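Local coordinates for O-methyltransferase (Bacillus halodurans, PDB 2GPY), which is a putative O-methyltransferase that probably transfers a methyl group from S-adenosylmethionine to a hydroxyl of a substrate not yet identified, at residues B[56-61]-B[79-84]. Residues are numbered along the deposited sequence; the frame is centred on the assembly and turned at random.
Sequences ARILEI and ATIVSI
Strands 57-61 and 80-84 are the two parallel strands of a right-handed beta-alpha-beta crossover through helix 67-75, in the Rossmann-like sheet expected of an O-methyltransferase, whose relatives generally bind their cofactor near the C-terminal strand ends. Their axes run 15° apart, and five backbone bonds join them: Ala56 O accepts from Thr80 N, Thr80 O from Ile58 N, Ile58 O from Val82 N, Val82 O from Glu60 N and Glu60 O from Ile84 N. Of these, Val82 N to Ile58 O (2.8 Å) is the straightest, at 167° about the hydrogen. CA-H...O contacts fill in between, such as Ile81 CA to Ile58 O at 3.3 Å.

One face carries Leu59, Ile61, Val82 and Ile84. Leu59 CG lies opposite its own N (chi1 172°), and CD1 slants over Val82, reaching its CG1 at 3.9 Å. Ile61 CD1 meets Ile84 CD1 at 3.8 Å, the two side chains running alongside each other; Tyr146 of helix 139-146 touches both. At the N-terminal end Arg57 NH1 lies 3.6 Å from Thr80 OG1, side by side without a hydrogen bond; Arg57 NE and NH2 bond to Leu126 O and Pro125 O.

On the other face Glu60 and Ile81 pack on helix 67-75, Ile58 and Ser83 on loops at Leu76 and Thr63. Glu60 OE1 stands 2.5 Å from Ser83 OG, but OG lies too close to another atom, so the bond is doubtful. An alanine at Glu60 would lack the carboxylate and is likely to open a gap against Ser68, Ala69 and Met72, and to cost Ser83 its probable partner. The backbone ladder thus fixes the register, while the buried Glu60 carboxylate, beside Ala69, Met72 and Phe131, would probably need a polar partner such as Ser83.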
# COMPACT_ATOMS: atom_id res chain seq x y z
N ALA B 56 12.69 4.50 4.26
CA ALA B 56 13.82 5.39 4.52
C ALA B 56 14.73 5.57 3.30
O ALA B 56 15.43 6.59 3.21
CB ALA B 56 14.64 4.87 5.72
N ARG B 57 14.78 4.58 2.41
CA ARG B 57 15.77 4.57 1.31
C ARG B 57 15.05 4.09 0.05
O ARG B 57 14.47 3.00 0.04
CB ARG B 57 16.92 3.62 1.64
CG ARG B 57 17.83 4.06 2.82
CD ARG B 57 18.94 3.04 3.08
NE ARG B 57 19.69 2.70 1.87
CZ ARG B 57 20.48 3.53 1.19
NH1 ARG B 57 20.65 4.80 1.57
NH2 ARG B 57 21.10 3.08 0.10
N ILE B 58 15.09 4.91 -1.00
CA ILE B 58 14.39 4.62 -2.26
C ILE B 58 15.41 4.66 -3.39
O ILE B 58 16.26 5.58 -3.46
CB ILE B 58 13.29 5.66 -2.53
CG1 ILE B 58 12.27 5.66 -1.38
CG2 ILE B 58 12.62 5.44 -3.94
CD1 ILE B 58 11.37 6.93 -1.32
N LEU B 59 15.36 3.65 -4.26
CA LEU B 59 16.17 3.64 -5.49
C LEU B 59 15.23 3.74 -6.70
O LEU B 59 14.24 3.01 -6.83
CB LEU B 59 16.99 2.35 -5.57
CG LEU B 59 17.73 2.14 -6.90
CD1 LEU B 59 18.77 3.25 -7.15
CD2 LEU B 59 18.37 0.78 -6.92
N GLU B 60 15.54 4.68 -7.60
CA GLU B 60 14.74 4.87 -8.80
C GLU B 60 15.60 4.70 -10.03
O GLU B 60 16.70 5.24 -10.10
CB GLU B 60 14.15 6.29 -8.80
CG GLU B 60 13.66 6.77 -10.16
CD GLU B 60 13.09 8.18 -10.07
OE1 GLU B 60 13.87 9.13 -9.91
OE2 GLU B 60 11.84 8.28 -10.07
N ILE B 61 15.10 3.96 -11.01
CA ILE B 61 15.82 3.81 -12.26
C ILE B 61 15.09 4.63 -13.30
O ILE B 61 13.95 4.30 -13.66
CB ILE B 61 15.86 2.34 -12.72
CG1 ILE B 61 16.30 1.40 -11.57
CG2 ILE B 61 16.74 2.20 -14.00
CD1 ILE B 61 17.64 1.70 -10.92
N ALA B 79 13.40 10.50 4.17
CA ALA B 79 13.93 9.45 3.31
C ALA B 79 15.04 9.99 2.43
O ALA B 79 15.17 11.19 2.22
CB ALA B 79 12.81 8.88 2.42
N THR B 80 15.86 9.08 1.94
CA THR B 80 16.87 9.44 0.93
C THR B 80 16.55 8.68 -0.32
O THR B 80 15.99 7.55 -0.27
CB THR B 80 18.32 9.17 1.39
OG1 THR B 80 18.53 7.77 1.57
CG2 THR B 80 18.63 9.87 2.69
N ILE B 81 16.85 9.32 -1.44
CA ILE B 81 16.57 8.78 -2.74
C ILE B 81 17.90 8.72 -3.51
O ILE B 81 18.75 9.63 -3.42
CB ILE B 81 15.56 9.68 -3.45
CG1 ILE B 81 14.29 9.82 -2.55
CG2 ILE B 81 15.22 9.10 -4.83
CD1 ILE B 81 13.18 10.51 -3.18
N VAL B 82 18.08 7.61 -4.21
CA VAL B 82 19.18 7.48 -5.16
C VAL B 82 18.46 7.30 -6.50
O VAL B 82 17.54 6.50 -6.59
CB VAL B 82 20.06 6.27 -4.86
CG1 VAL B 82 21.15 6.11 -5.95
CG2 VAL B 82 20.73 6.42 -3.49
N SER B 83 18.85 8.03 -7.53
CA SER B 83 18.18 7.88 -8.84
C SER B 83 19.19 7.87 -10.01
O SER B 83 20.18 8.59 -9.97
CB SER B 83 17.17 9.00 -9.02
OG SER B 83 16.37 8.84 -10.20
N ILE B 84 18.93 7.04 -11.03
CA ILE B 84 19.89 6.79 -12.08
C ILE B 84 19.28 7.22 -13.41
O ILE B 84 18.12 6.93 -13.68
CB ILE B 84 20.26 5.30 -12.17
CG1 ILE B 84 20.90 4.81 -10.87
CG2 ILE B 84 21.28 5.10 -13.29
CD1 ILE B 84 21.06 3.25 -10.82